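OBCA, Oxalate Biosynthetic Component A (Burkholderia glumae, PDB 4NNB) binds a magnesium ion and an oxaloacetate ion in a TIM-barrel domain, to which an N-terminal domain of a separate sequence family is joined. Local coordinates at residues Asn125-Arg130 with Glu165-Glu170; Trp140-Gln145 with Val480-Val485; Met216-Ala221 with Gln498-Arg503; Gly286-Leu291 with Ala327-Asp332; Glu405-Leu410 with Glu424-Gln429. All coordinates share one frame; numbering follows the deposited sequence.

Interaction 1 of 5, residues Asn125-Arg130 with Glu165-Glu170; sequences NKLARR and EAIEKE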
# COMPACT_ATOMS: atom_id res chain seq x y z
N ASN A 125 -11.43 6.98 21.38
CA ASN A 125 -10.36 6.40 20.58
C ASN A 125 -10.61 6.58 19.09
O ASN A 125 -9.70 6.92 18.34
CB ASN A 125 -10.14 4.92 20.91
CG ASN A 125 -9.38 4.73 22.20
OD1 ASN A 125 -8.81 5.67 22.75
ND2 ASN A 125 -9.36 3.49 22.69
N LYS A 126 -11.85 6.36 18.67
CA LYS A 126 -12.19 6.50 17.26
C LYS A 126 -11.98 7.92 16.72
O LYS A 126 -11.46 8.09 15.62
CB LYS A 126 -13.63 6.04 17.01
CG LYS A 126 -13.73 4.58 16.59
CD LYS A 126 -15.10 4.00 16.93
CE LYS A 126 -15.63 3.11 15.82
NZ LYS A 126 -15.93 3.91 14.59
N LEU A 127 -12.40 8.92 17.48
CA LEU A 127 -12.25 10.31 17.05
C LEU A 127 -10.77 10.70 17.03
O LEU A 127 -10.29 11.32 16.07
CB LEU A 127 -13.06 11.25 17.96
CG LEU A 127 -13.11 12.71 17.48
CD1 LEU A 127 -13.30 12.77 15.97
CD2 LEU A 127 -14.21 13.50 18.17
N ALA A 128 -10.04 10.33 18.07
CA ALA A 128 -8.60 10.59 18.12
C ALA A 128 -7.86 9.96 16.93
O ALA A 128 -7.00 10.60 16.33
CB ALA A 128 -8.02 10.13 19.45
N ARG A 129 -8.19 8.71 16.60
CA ARG A 129 -7.57 8.02 15.46
C ARG A 129 -7.83 8.78 14.16
O ARG A 129 -6.93 8.93 13.34
CB ARG A 129 -8.08 6.58 15.30
CG ARG A 129 -7.61 5.61 16.35
CD ARG A 129 -7.96 4.15 16.01
NE ARG A 129 -7.88 3.31 17.21
CZ ARG A 129 -8.91 2.69 17.77
NH1 ARG A 129 -10.13 2.76 17.23
NH2 ARG A 129 -8.72 1.97 18.87
N ARG A 130 -9.06 9.24 13.98
CA ARG A 130 -9.42 10.00 12.79
C ARG A 130 -8.54 11.23 12.63
O ARG A 130 -8.05 11.52 11.54
CB ARG A 130 -10.88 10.45 12.85
CG ARG A 130 -11.87 9.52 12.18
CD ARG A 130 -13.30 10.04 12.37
NE ARG A 130 -13.72 10.96 11.31
CZ ARG A 130 -14.87 11.63 11.32
NH1 ARG A 130 -15.70 11.51 12.35
NH2 ARG A 130 -15.18 12.44 10.31
N GLU A 165 -17.50 18.82 13.48
CA GLU A 165 -18.76 18.59 14.18
C GLU A 165 -18.61 17.53 15.26
O GLU A 165 -19.13 17.68 16.36
CB GLU A 165 -19.88 18.24 13.19
CG GLU A 165 -20.34 19.46 12.40
CD GLU A 165 -21.05 19.12 11.11
OE1 GLU A 165 -21.24 17.91 10.81
OE2 GLU A 165 -21.42 20.06 10.38
N ALA A 166 -17.86 16.46 14.96
CA ALA A 166 -17.66 15.41 15.95
C ALA A 166 -16.80 15.89 17.13
O ALA A 166 -17.04 15.51 18.28
CB ALA A 166 -17.06 14.17 15.31
N ILE A 167 -15.81 16.73 16.84
CA ILE A 167 -14.99 17.32 17.89
C ILE A 167 -15.86 18.23 18.77
O ILE A 167 -15.79 18.19 20.00
CB ILE A 167 -13.83 18.15 17.29
CG1 ILE A 167 -12.83 17.25 16.55
CG2 ILE A 167 -13.13 19.00 18.37
CD1 ILE A 167 -11.76 18.02 15.79
N GLU A 168 -16.67 19.05 18.11
CA GLU A 168 -17.57 19.97 18.80
C GLU A 168 -18.51 19.22 19.74
O GLU A 168 -18.77 19.68 20.85
CB GLU A 168 -18.36 20.78 17.78
CG GLU A 168 -19.27 21.82 18.41
CD GLU A 168 -19.35 23.08 17.58
OE1 GLU A 168 -19.26 22.99 16.34
OE2 GLU A 168 -19.50 24.17 18.17
N LYS A 169 -19.00 18.06 19.31
CA LYS A 169 -19.84 17.24 20.18
C LYS A 169 -19.10 16.62 21.38
O LYS A 169 -19.60 16.65 22.50
CB LYS A 169 -20.58 16.17 19.38
CG LYS A 169 -21.84 16.65 18.66
CD LYS A 169 -22.91 17.16 19.64
CE LYS A 169 -22.95 18.69 19.71
NZ LYS A 169 -23.57 19.18 20.98
N GLU A 170 -17.92 16.04 21.13
CA GLU A 170 -17.18 15.39 22.21
C GLU A 170 -16.47 16.36 23.15
O GLU A 170 -16.35 16.10 24.34
CB GLU A 170 -16.15 14.39 21.64
CG GLU A 170 -16.76 13.13 21.06
CD GLU A 170 -15.76 12.00 20.90
OE1 GLU A 170 -16.04 11.06 20.12
OE2 GLU A 170 -14.70 12.04 21.56

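Interaction 2 of 5, residues Trp140-Gln145 with Val480-Val485; sequences WIVSEQ and VNDARV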
# COMPACT_ATOMS: atom_id res chain seq x y z
N TRP A 140 2.21 15.71 9.52
CA TRP A 140 2.49 15.96 10.94
C TRP A 140 3.09 14.68 11.49
O TRP A 140 2.82 13.59 10.96
CB TRP A 140 1.21 16.26 11.73
CG TRP A 140 0.52 17.55 11.39
CD1 TRP A 140 0.14 17.99 10.15
CD2 TRP A 140 0.05 18.55 12.32
NE1 TRP A 140 -0.51 19.20 10.25
CE2 TRP A 140 -0.57 19.56 11.58
CE3 TRP A 140 0.12 18.68 13.72
CZ2 TRP A 140 -1.14 20.70 12.18
CZ3 TRP A 140 -0.44 19.81 14.32
CH2 TRP A 140 -1.06 20.80 13.55
N ILE A 141 3.89 14.78 12.54
CA ILE A 141 4.49 13.58 13.12
C ILE A 141 4.21 13.45 14.61
O ILE A 141 3.85 14.42 15.27
CB ILE A 141 6.02 13.51 12.84
CG1 ILE A 141 6.73 14.76 13.34
CG2 ILE A 141 6.28 13.35 11.33
CD1 ILE A 141 7.39 14.61 14.70
N VAL A 142 4.34 12.23 15.12
CA VAL A 142 4.14 11.97 16.54
C VAL A 142 5.47 12.14 17.28
O VAL A 142 6.48 11.56 16.88
CB VAL A 142 3.62 10.55 16.78
CG1 VAL A 142 3.59 10.22 18.26
CG2 VAL A 142 2.24 10.37 16.15
N SER A 143 5.49 12.94 18.35
CA SER A 143 6.72 13.10 19.14
C SER A 143 6.88 11.98 20.18
O SER A 143 5.96 11.17 20.38
CB SER A 143 6.73 14.45 19.85
OG SER A 143 5.83 14.44 20.94
N GLU A 144 8.01 11.94 20.87
CA GLU A 144 8.21 10.91 21.91
C GLU A 144 7.20 11.06 23.07
O GLU A 144 6.91 10.09 23.76
CB GLU A 144 9.64 10.91 22.45
CG GLU A 144 9.92 9.77 23.45
CD GLU A 144 9.39 8.40 22.99
OE1 GLU A 144 9.63 8.03 21.81
OE2 GLU A 144 8.73 7.71 23.80
N GLN A 145 6.67 12.26 23.25
CA GLN A 145 5.69 12.47 24.31
C GLN A 145 4.28 12.16 23.81
O GLN A 145 3.32 12.22 24.58
CB GLN A 145 5.77 13.90 24.86
CG GLN A 145 7.08 14.23 25.59
CD GLN A 145 8.27 14.37 24.64
OE1 GLN A 145 8.13 14.83 23.51
NE2 GLN A 145 9.45 13.96 25.11
N VAL A 480 1.03 2.42 10.83
CA VAL A 480 1.72 1.63 11.84
C VAL A 480 0.98 1.82 13.16
O VAL A 480 0.26 2.81 13.36
CB VAL A 480 3.19 2.04 12.04
CG1 VAL A 480 4.04 1.69 10.83
CG2 VAL A 480 3.29 3.54 12.38
N ASN A 481 1.14 0.86 14.07
CA ASN A 481 0.75 1.09 15.45
C ASN A 481 1.76 2.01 16.13
O ASN A 481 2.94 1.99 15.79
CB ASN A 481 0.65 -0.24 16.21
CG ASN A 481 -0.53 -1.08 15.75
OD1 ASN A 481 -1.59 -0.55 15.45
ND2 ASN A 481 -0.33 -2.38 15.69
N ASP A 482 1.29 2.80 17.09
CA ASP A 482 2.17 3.69 17.85
C ASP A 482 1.49 3.94 19.19
O ASP A 482 0.60 4.78 19.29
CB ASP A 482 2.39 5.01 17.11
CG ASP A 482 3.45 5.89 17.77
OD1 ASP A 482 3.76 5.69 18.96
OD2 ASP A 482 3.98 6.80 17.09
N ALA A 483 1.92 3.21 20.22
CA ALA A 483 1.30 3.28 21.55
C ALA A 483 1.41 4.66 22.21
O ALA A 483 0.66 4.97 23.14
CB ALA A 483 1.86 2.19 22.46
N ARG A 484 2.34 5.49 21.73
CA ARG A 484 2.55 6.82 22.31
C ARG A 484 1.38 7.76 22.08
O ARG A 484 1.12 8.66 22.88
CB ARG A 484 3.82 7.44 21.73
CG ARG A 484 5.08 6.62 21.94
CD ARG A 484 6.26 7.21 21.19
NE ARG A 484 6.01 7.30 19.75
CZ ARG A 484 6.89 7.75 18.85
NH1 ARG A 484 8.10 8.13 19.24
NH2 ARG A 484 6.57 7.81 17.57
N VAL A 485 0.66 7.56 20.97
CA VAL A 485 -0.36 8.53 20.55
C VAL A 485 -1.75 8.01 20.88
O VAL A 485 -2.02 6.81 20.74
CB VAL A 485 -0.21 8.90 19.04
CG1 VAL A 485 -0.73 7.78 18.13
CG2 VAL A 485 -0.91 10.22 18.73

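Interaction 3 of 5, residues Met216-Ala221 with Gln498-Arg503; sequences MRAGAA and QVSLVR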
# COMPACT_ATOMS: atom_id res chain seq x y z
N MET A 216 15.62 -2.34 2.94
CA MET A 216 16.58 -3.42 3.09
C MET A 216 17.43 -3.24 4.35
O MET A 216 17.71 -4.20 5.07
CB MET A 216 17.52 -3.47 1.89
CG MET A 216 16.96 -4.16 0.67
SD MET A 216 18.29 -4.12 -0.53
CE MET A 216 19.47 -5.20 0.25
N ARG A 217 17.82 -2.00 4.63
CA ARG A 217 18.67 -1.75 5.79
C ARG A 217 17.90 -1.87 7.11
O ARG A 217 18.50 -2.12 8.15
CB ARG A 217 19.38 -0.41 5.63
CG ARG A 217 20.41 -0.49 4.52
CD ARG A 217 21.04 0.82 4.18
NE ARG A 217 22.06 0.63 3.14
CZ ARG A 217 22.73 1.60 2.54
NH1 ARG A 217 22.52 2.86 2.86
NH2 ARG A 217 23.63 1.30 1.61
N ALA A 218 16.58 -1.75 7.04
CA ALA A 218 15.73 -1.94 8.21
C ALA A 218 15.42 -3.42 8.41
O ALA A 218 14.81 -3.80 9.41
CB ALA A 218 14.42 -1.12 8.08
N GLY A 219 15.82 -4.25 7.45
CA GLY A 219 15.69 -5.69 7.60
C GLY A 219 15.06 -6.49 6.46
O GLY A 219 14.99 -7.71 6.55
N ALA A 220 14.60 -5.83 5.40
CA ALA A 220 13.91 -6.55 4.33
C ALA A 220 14.92 -7.27 3.44
O ALA A 220 15.89 -6.66 2.98
CB ALA A 220 13.03 -5.59 3.50
N ALA A 221 14.69 -8.55 3.18
CA ALA A 221 15.56 -9.32 2.29
C ALA A 221 15.16 -9.17 0.81
O ALA A 221 16.00 -9.29 -0.08
CB ALA A 221 15.56 -10.79 2.70
N GLN A 498 7.63 0.16 8.69
CA GLN A 498 6.84 -1.06 8.81
C GLN A 498 7.72 -2.30 8.86
O GLN A 498 7.44 -3.23 9.62
CB GLN A 498 5.80 -1.14 7.68
CG GLN A 498 4.84 0.06 7.71
CD GLN A 498 4.03 0.22 6.43
OE1 GLN A 498 4.52 -0.05 5.33
NE2 GLN A 498 2.78 0.65 6.57
N VAL A 499 8.79 -2.29 8.07
CA VAL A 499 9.78 -3.36 8.10
C VAL A 499 10.45 -3.48 9.49
O VAL A 499 10.56 -4.59 10.02
CB VAL A 499 10.85 -3.16 7.01
CG1 VAL A 499 11.97 -4.18 7.15
CG2 VAL A 499 10.22 -3.26 5.60
N SER A 500 10.89 -2.35 10.06
CA SER A 500 11.56 -2.35 11.37
C SER A 500 10.66 -2.92 12.44
O SER A 500 11.10 -3.72 13.26
CB SER A 500 11.97 -0.92 11.78
OG SER A 500 12.85 -0.35 10.84
N LEU A 501 9.40 -2.51 12.41
CA LEU A 501 8.42 -2.93 13.40
C LEU A 501 8.06 -4.41 13.30
O LEU A 501 7.95 -5.09 14.32
CB LEU A 501 7.16 -2.07 13.32
CG LEU A 501 7.33 -0.65 13.86
CD1 LEU A 501 6.16 0.23 13.44
CD2 LEU A 501 7.47 -0.68 15.38
N VAL A 502 7.87 -4.92 12.09
CA VAL A 502 7.58 -6.34 11.98
C VAL A 502 8.81 -7.18 12.37
O VAL A 502 8.67 -8.23 12.99
CB VAL A 502 7.04 -6.75 10.59
CG1 VAL A 502 8.16 -6.81 9.58
CG2 VAL A 502 6.36 -8.12 10.69
N ARG A 503 10.00 -6.71 12.00
CA ARG A 503 11.25 -7.36 12.39
C ARG A 503 11.33 -7.45 13.91
O ARG A 503 11.68 -8.49 14.47
CB ARG A 503 12.43 -6.56 11.86
CG ARG A 503 13.81 -7.13 12.21
CD ARG A 503 14.89 -6.22 11.66
NE ARG A 503 16.25 -6.62 12.03
CZ ARG A 503 16.87 -6.22 13.13
NH1 ARG A 503 16.25 -5.42 13.99
NH2 ARG A 503 18.11 -6.63 13.38
O HOH W 1 15.25 -2.48 11.75

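Interaction 4 of 5, residues Gly286-Leu291 with Ala327-Asp332; sequences GARSKL and APDFLD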
# COMPACT_ATOMS: atom_id res chain seq x y z
N GLY A 286 -4.34 -4.50 -21.44
CA GLY A 286 -2.92 -4.78 -21.60
C GLY A 286 -2.51 -6.16 -21.09
O GLY A 286 -1.31 -6.44 -20.94
N ALA A 287 -3.49 -7.02 -20.84
CA ALA A 287 -3.27 -8.24 -20.07
C ALA A 287 -2.45 -9.33 -20.77
O ALA A 287 -1.93 -10.22 -20.12
CB ALA A 287 -4.59 -8.81 -19.57
N ARG A 288 -2.35 -9.26 -22.10
CA ARG A 288 -1.53 -10.23 -22.83
C ARG A 288 -0.27 -9.60 -23.43
O ARG A 288 0.53 -10.28 -24.07
CB ARG A 288 -2.34 -10.91 -23.95
CG ARG A 288 -3.83 -10.58 -23.96
CD ARG A 288 -4.56 -11.30 -25.11
NE ARG A 288 -3.96 -11.06 -26.42
CZ ARG A 288 -3.16 -11.92 -27.05
NH1 ARG A 288 -2.88 -13.08 -26.49
NH2 ARG A 288 -2.65 -11.62 -28.24
N SER A 289 -0.11 -8.30 -23.21
CA SER A 289 1.01 -7.55 -23.77
C SER A 289 2.39 -8.01 -23.29
O SER A 289 2.58 -8.37 -22.12
CB SER A 289 0.84 -6.07 -23.46
OG SER A 289 1.97 -5.35 -23.90
N LYS A 290 3.35 -7.99 -24.21
CA LYS A 290 4.73 -8.35 -23.89
C LYS A 290 5.35 -7.31 -22.95
O LYS A 290 6.40 -7.56 -22.36
CB LYS A 290 5.56 -8.49 -25.17
CG LYS A 290 5.75 -7.19 -25.94
CD LYS A 290 6.48 -7.42 -27.28
CE LYS A 290 7.81 -8.16 -27.09
NZ LYS A 290 8.71 -8.10 -28.29
N LEU A 291 4.71 -6.16 -22.81
CA LEU A 291 5.13 -5.18 -21.81
C LEU A 291 5.22 -5.83 -20.42
O LEU A 291 6.07 -5.46 -19.61
CB LEU A 291 4.18 -3.96 -21.80
CG LEU A 291 4.51 -2.83 -20.82
CD1 LEU A 291 5.90 -2.24 -21.11
CD2 LEU A 291 3.45 -1.74 -20.84
N ALA A 327 -4.26 -14.93 -19.01
CA ALA A 327 -4.76 -16.03 -19.86
C ALA A 327 -3.70 -17.14 -20.04
O ALA A 327 -2.50 -16.88 -19.89
CB ALA A 327 -5.19 -15.49 -21.19
N PRO A 328 -4.14 -18.37 -20.40
CA PRO A 328 -3.19 -19.46 -20.63
C PRO A 328 -2.11 -19.16 -21.69
O PRO A 328 -0.97 -19.55 -21.46
CB PRO A 328 -4.08 -20.61 -21.10
CG PRO A 328 -5.41 -20.33 -20.45
CD PRO A 328 -5.54 -18.83 -20.51
N ASP A 329 -2.44 -18.51 -22.80
CA ASP A 329 -1.42 -18.22 -23.82
C ASP A 329 -0.39 -17.20 -23.33
O ASP A 329 0.82 -17.37 -23.51
CB ASP A 329 -2.04 -17.78 -25.17
CG ASP A 329 -2.90 -16.54 -25.06
OD1 ASP A 329 -3.41 -16.21 -23.97
OD2 ASP A 329 -3.10 -15.87 -26.10
N PHE A 330 -0.88 -16.15 -22.68
CA PHE A 330 -0.00 -15.20 -22.02
C PHE A 330 0.93 -15.89 -21.01
O PHE A 330 2.14 -15.65 -21.00
CB PHE A 330 -0.83 -14.15 -21.30
CG PHE A 330 -0.04 -13.31 -20.35
CD1 PHE A 330 0.94 -12.44 -20.82
CD2 PHE A 330 -0.26 -13.39 -18.98
CE1 PHE A 330 1.67 -11.65 -19.94
CE2 PHE A 330 0.47 -12.60 -18.09
CZ PHE A 330 1.43 -11.73 -18.57
N LEU A 331 0.36 -16.75 -20.17
CA LEU A 331 1.16 -17.43 -19.15
C LEU A 331 2.21 -18.36 -19.74
O LEU A 331 3.33 -18.46 -19.21
CB LEU A 331 0.26 -18.16 -18.15
CG LEU A 331 -0.51 -17.20 -17.24
CD1 LEU A 331 -1.69 -17.90 -16.55
CD2 LEU A 331 0.43 -16.59 -16.21
N ASP A 332 1.88 -19.03 -20.84
CA ASP A 332 2.87 -19.86 -21.54
C ASP A 332 4.08 -19.02 -21.93
O ASP A 332 5.24 -19.44 -21.75
CB ASP A 332 2.25 -20.52 -22.78
CG ASP A 332 3.24 -21.39 -23.54
OD1 ASP A 332 3.73 -22.39 -22.96
OD2 ASP A 332 3.55 -21.09 -24.71
O HOH W 2 -3.60 -12.55 -20.15

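Interaction 5 of 5, residues Glu405-Leu410 with Glu424-Gln429; sequences EEISSL and ELAIGQ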
# COMPACT_ATOMS: atom_id res chain seq x y z
N GLU A 405 -15.18 -11.13 7.05
CA GLU A 405 -16.03 -10.14 7.71
C GLU A 405 -16.08 -10.36 9.23
O GLU A 405 -16.08 -9.40 10.00
CB GLU A 405 -17.44 -10.14 7.10
CG GLU A 405 -17.47 -9.57 5.67
CD GLU A 405 -18.81 -9.74 4.98
OE1 GLU A 405 -19.59 -10.64 5.38
OE2 GLU A 405 -19.08 -8.99 4.04
N GLU A 406 -16.08 -11.62 9.66
CA GLU A 406 -16.06 -11.96 11.08
C GLU A 406 -14.74 -11.54 11.71
O GLU A 406 -14.70 -11.02 12.83
CB GLU A 406 -16.31 -13.46 11.28
CG GLU A 406 -16.48 -13.90 12.75
CD GLU A 406 -17.06 -15.31 12.89
OE1 GLU A 406 -17.47 -15.91 11.86
OE2 GLU A 406 -17.11 -15.83 14.02
N ILE A 407 -13.65 -11.76 10.97
CA ILE A 407 -12.32 -11.37 11.41
C ILE A 407 -12.20 -9.85 11.61
O ILE A 407 -11.65 -9.40 12.62
CB ILE A 407 -11.23 -11.87 10.43
CG1 ILE A 407 -11.05 -13.38 10.58
CG2 ILE A 407 -9.91 -11.18 10.67
CD1 ILE A 407 -10.20 -14.00 9.47
N SER A 408 -12.71 -9.07 10.66
CA SER A 408 -12.68 -7.62 10.77
C SER A 408 -13.48 -7.14 11.99
O SER A 408 -13.06 -6.24 12.71
CB SER A 408 -13.22 -6.97 9.49
OG SER A 408 -12.40 -7.28 8.37
N SER A 409 -14.64 -7.76 12.21
CA SER A 409 -15.46 -7.47 13.37
C SER A 409 -14.72 -7.74 14.68
O SER A 409 -14.70 -6.90 15.59
CB SER A 409 -16.75 -8.28 13.32
OG SER A 409 -17.50 -8.13 14.51
N LEU A 410 -14.09 -8.91 14.77
CA LEU A 410 -13.31 -9.28 15.94
C LEU A 410 -12.13 -8.33 16.21
O LEU A 410 -11.89 -7.95 17.36
CB LEU A 410 -12.84 -10.73 15.83
CG LEU A 410 -13.93 -11.79 16.00
CD1 LEU A 410 -13.50 -13.08 15.34
CD2 LEU A 410 -14.22 -12.03 17.47
N GLU A 424 -7.52 -17.59 14.93
CA GLU A 424 -8.03 -18.95 14.72
C GLU A 424 -8.78 -19.08 13.39
O GLU A 424 -8.56 -20.03 12.64
CB GLU A 424 -8.95 -19.36 15.88
CG GLU A 424 -9.61 -20.72 15.71
CD GLU A 424 -10.33 -21.20 16.97
OE1 GLU A 424 -10.58 -22.42 17.08
OE2 GLU A 424 -10.65 -20.35 17.85
N LEU A 425 -9.66 -18.13 13.10
CA LEU A 425 -10.42 -18.15 11.86
C LEU A 425 -9.52 -18.01 10.65
O LEU A 425 -9.76 -18.62 9.61
CB LEU A 425 -11.46 -17.03 11.84
CG LEU A 425 -12.45 -17.02 13.00
CD1 LEU A 425 -13.33 -15.78 12.92
CD2 LEU A 425 -13.30 -18.27 12.98
N ALA A 426 -8.48 -17.19 10.78
CA ALA A 426 -7.54 -16.95 9.68
C ALA A 426 -6.77 -18.22 9.37
O ALA A 426 -6.71 -18.66 8.21
CB ALA A 426 -6.59 -15.82 10.04
N ILE A 427 -6.20 -18.81 10.42
CA ILE A 427 -5.46 -20.07 10.29
C ILE A 427 -6.32 -21.19 9.71
O ILE A 427 -5.85 -21.94 8.84
CB ILE A 427 -4.84 -20.50 11.64
CG1 ILE A 427 -3.72 -19.53 12.02
CG2 ILE A 427 -4.27 -21.90 11.56
CD1 ILE A 427 -2.96 -19.91 13.28
N GLY A 428 -7.57 -21.30 10.17
CA GLY A 428 -8.48 -22.32 9.67
C GLY A 428 -8.76 -22.18 8.18
O GLY A 428 -8.90 -23.17 7.46
N GLN A 429 -8.86 -20.93 7.72
CA GLN A 429 -9.09 -20.69 6.30
C GLN A 429 -7.82 -20.92 5.48
O GLN A 429 -7.87 -21.50 4.39
CB GLN A 429 -9.62 -19.27 6.08
CG GLN A 429 -11.05 -19.08 6.53
CD GLN A 429 -12.02 -19.77 5.61
OE1 GLN A 429 -12.16 -19.38 4.44
NE2 GLN A 429 -12.69 -20.80 6.10

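Interaction 1 of 5, residues Asn125-Arg130 with Glu165-Glu170
The Glu170 carboxylate lies against Leu127, with OE1 hydrogen-bonded to Ser124 OG, a hydroxyl that is also hydrogen-bonded to Leu127 N. The carboxylate is thus tied to the start of the opposing helix, where the N-terminal end of the helix would probably help to stabilise its negative charge. Glu170 gets there because its CG stands trans to the carbonyl carbon (chi1 -72°) and the chain runs out nearly straight. Leu127 comes from the opposite direction and lies alongside it. Its CD2 packs 3.5 Å from Glu170 CD, while Leu127 CB rests 3.7 Å from Glu170 OE1, a case of a leucine branch packing against a carboxylate whose oxygen is bonded to a neighbour. This is helix-against-helix packing within the N-terminal domain: helices 125-137 and 161-170 run roughly antiparallel, their local axes 11.0 Å apart at an angle of 141°. Leu127 bridges that gap. Both methyls rest on the Ala166 turn, CD1 meeting Ala166 CB at 4.1 Å and CD2 approaching Ala166 O to 3.5 Å, with Ile167 CG1 somewhat further from CD2 at 4.3 Å. At the solvent side Arg130 NH1 comes obliquely within 4.2 Å of Ala166 CB. Leu163 touches both Leu127 and Arg130, and Ile167 passes the packing on to Leu174 and Met178 of helix 172-180.

Interaction 2 of 5, residues Trp140-Gln145 with Val480-Val485
Arg484 and Val142 bury most of the surface here, and Glu144 adds the charge that answers the arginine. Arg484 sits in a type I beta turn from Asp482 to Val485, within the connection between the antiparallel strands 479-481 and 489-491; Val142 belongs to strand 141-142, at the margin of a three-stranded antiparallel sheet. An Asx turn overlaps its start, Asp482 OD1 accepting from Arg484 N at 3.1 Å. A bend at chi3 (-59°) folds the arginine back, so that it grips the same carboxylate side-on: Arg484 NE bonds Asp482 OD1 at 2.9 Å and NH2 bonds Asp482 OD2 at 2.8 Å. Arg490 is a further partner of that OD2. Held flat in this way, the guanidinium presents one face to Ser143 O and leaves NH1 pointing at the other segment. Val142 packs against the charged pair and Val485, its CG1 lying 3.6 Å from Asp482 OD2 and its CG2 4.1 Å from Val485 CB. Leu148 touches both valines. Glu144 extends the salt-bridge network of Asp482 and Arg484: Arg484 NH1 donates to Glu144 OE1 at 3.0 Å (156° at the hydrogen), with the oxygen almost in the guanidinium plane but itself met from 45° above its carboxylate plane.

Interaction 3 of 5, residues Met216-Ala221 with Gln498-Arg503
Val499 and Arg503, one turn apart on helix 495-507, both aim at the backbone bend formed by Ala218, Gly219 and Ala220. The valine presents a single methyl. With CG1 trans to the backbone N (chi1 173°), that branch of Val499 touches the bend at Ala218 O and Ala220 N, 3.6 Å from each. The same CG1 also meets the CB atoms of Ala218 and Ala220. Arg503 takes another route to the same carbonyl. Its chain, stretched from CG to NE, brings Arg503 CD to 3.3 Å from Ala218 O, alongside Gly219, whose lack of a side chain lets the chain come this close. Ser500 approaches Ala218 from the flank, its OG 3.3 Å from Ala218 CB; this is a packing contact, the hydroxyl being hydrogen-bonded to Trp496 O one turn back in its own helix. A water donates to Ala218 O at 2.7 Å and makes a weak link to Ser500 OG, giving that carbonyl a polar partner beside the aliphatic ones. Ala10 of strand 5-10 touches both Ala220 and Val499, so the packing continues into the barrel. The bend is a Schellman motif: Gly219, with positive phi (131°) and two bonds back into the last turn, is the first residue to leave helical angles, and the chain goes on toward strand 222-229, a textbook helix stop at a helix-to-strand connection of a TIM barrel.

Interaction 4 of 5, residues Gly286-Leu291 with Ala327-Asp332
Phe330 has CG trans to the backbone N (chi1 167°), which turns the face of its ring to Ala287 O, whereas Asp329, next to it, has CG wedged between N and the carbonyl carbon (chi1 60°) and faces Arg288. Both residues belong to the first turn of helix 328-341 of the TIM-barrel domain, behind Ala327 at the N-cap; their partners lie in the loop that follows strand 273-276, in and around a type I turn from Gly286 to Ser289. That loop runs on into helix 291-294, capped by Ser289 OG, which accepts from Leu291 N at 3.1 Å. The aromatic contact is a carbonyl set on a ring face: Ala287 O stands over the centre of the Phe330 ring, 3.6 Å from CG. Arg292 hydrogen-bonds this oxygen, which would probably draw some of its negative charge away from the ring. Arg288 CA lies to one flank, 3.9 Å from Phe330 CD1. At the surface Arg288 turns back through a bend at chi3 and makes a salt bridge, NH1 to Asp329 OD2 at 2.8 Å, with the guanidinium and carboxylate planes only 16° apart. The Phe330 side chain is about 10 Å from the bound oxaloacetate ion, so the contact is not part of its pocket. A single water finishes the join, donating to Ala287 O at 2.9 Å and accepting from Ala327 N at 2.7 Å.

Interaction 5 of 5, residues Glu405-Leu410 with Glu424-Gln429
Leu425 can be followed outward from its helix into the face of the other, meeting Ile407 at its base and chiefly Leu410 and Glu406 at its tip. At the base, Leu425 CB lies 3.9 Å from Ile407 CG1, and these two side chains slide past each other in opposite directions. From there CG, trans to the carbonyl carbon (chi1 -57°), carries the branch forward. Its methyl CD1 does most of the touching: Leu410 CD1 is 3.6 Å from Leu425 CD1, and Glu406 CG is 3.7 Å from the same methyl, both side chains crossing the leucine at about a right angle. Glu406 contributes its aliphatic stem along with the carboxyl carbon, for CD stands 3.8 Å from Leu425 CD1, and the extended chain keeps the carboxylate beside the same methyl, OE2 included, on the exposed flank. Val403, one turn earlier on the first helix, also touches Leu425. The leucine therefore sits among Val403, Glu406, Ile407 and Leu410, the i, i+3, i+4, i+7 spacing of knobs-into-holes packing, here between two helices that form an antiparallel hairpin: 401-413 and 416-440 are joined by a short turn, and their local axes lie 10.1 Å apart at 157°. Beside the knob, Ile407 reaches the other way across the interface. Its CD1 comes to 3.9 Å from Ala426 N and 4.1 Å from Ala426 CB, a small residue against which the isoleucine can lie close to the backbone. Behind this pair Ile407 packs on Ile399, Met454 and Leu457, and Ala426 on Val461 of helix 458-465.

In the fold
Interactions 1 to 3 lie in succession from the N-terminal domain toward the barrel; 1 and 2 do not touch, their nearest atoms about 7 Å apart, although helix 125-137 leads into strand 141-142. Interactions 2 and 3, with centres about 19 Å apart, touch where Val480 packs on Gln498 and Leu501. Segment 480-485 packs on the N-terminal domain and 498-503 on the barrel, so this late part of the chain probably ties the two together. Interactions 4 and 5 are nested, one after the other, inside the loops closed by interactions 2 and 3. Interaction 4 lies across the chain's centre, about 49 Å from interaction 1 between centres; interaction 5 packs the two arms of a helical hairpin together.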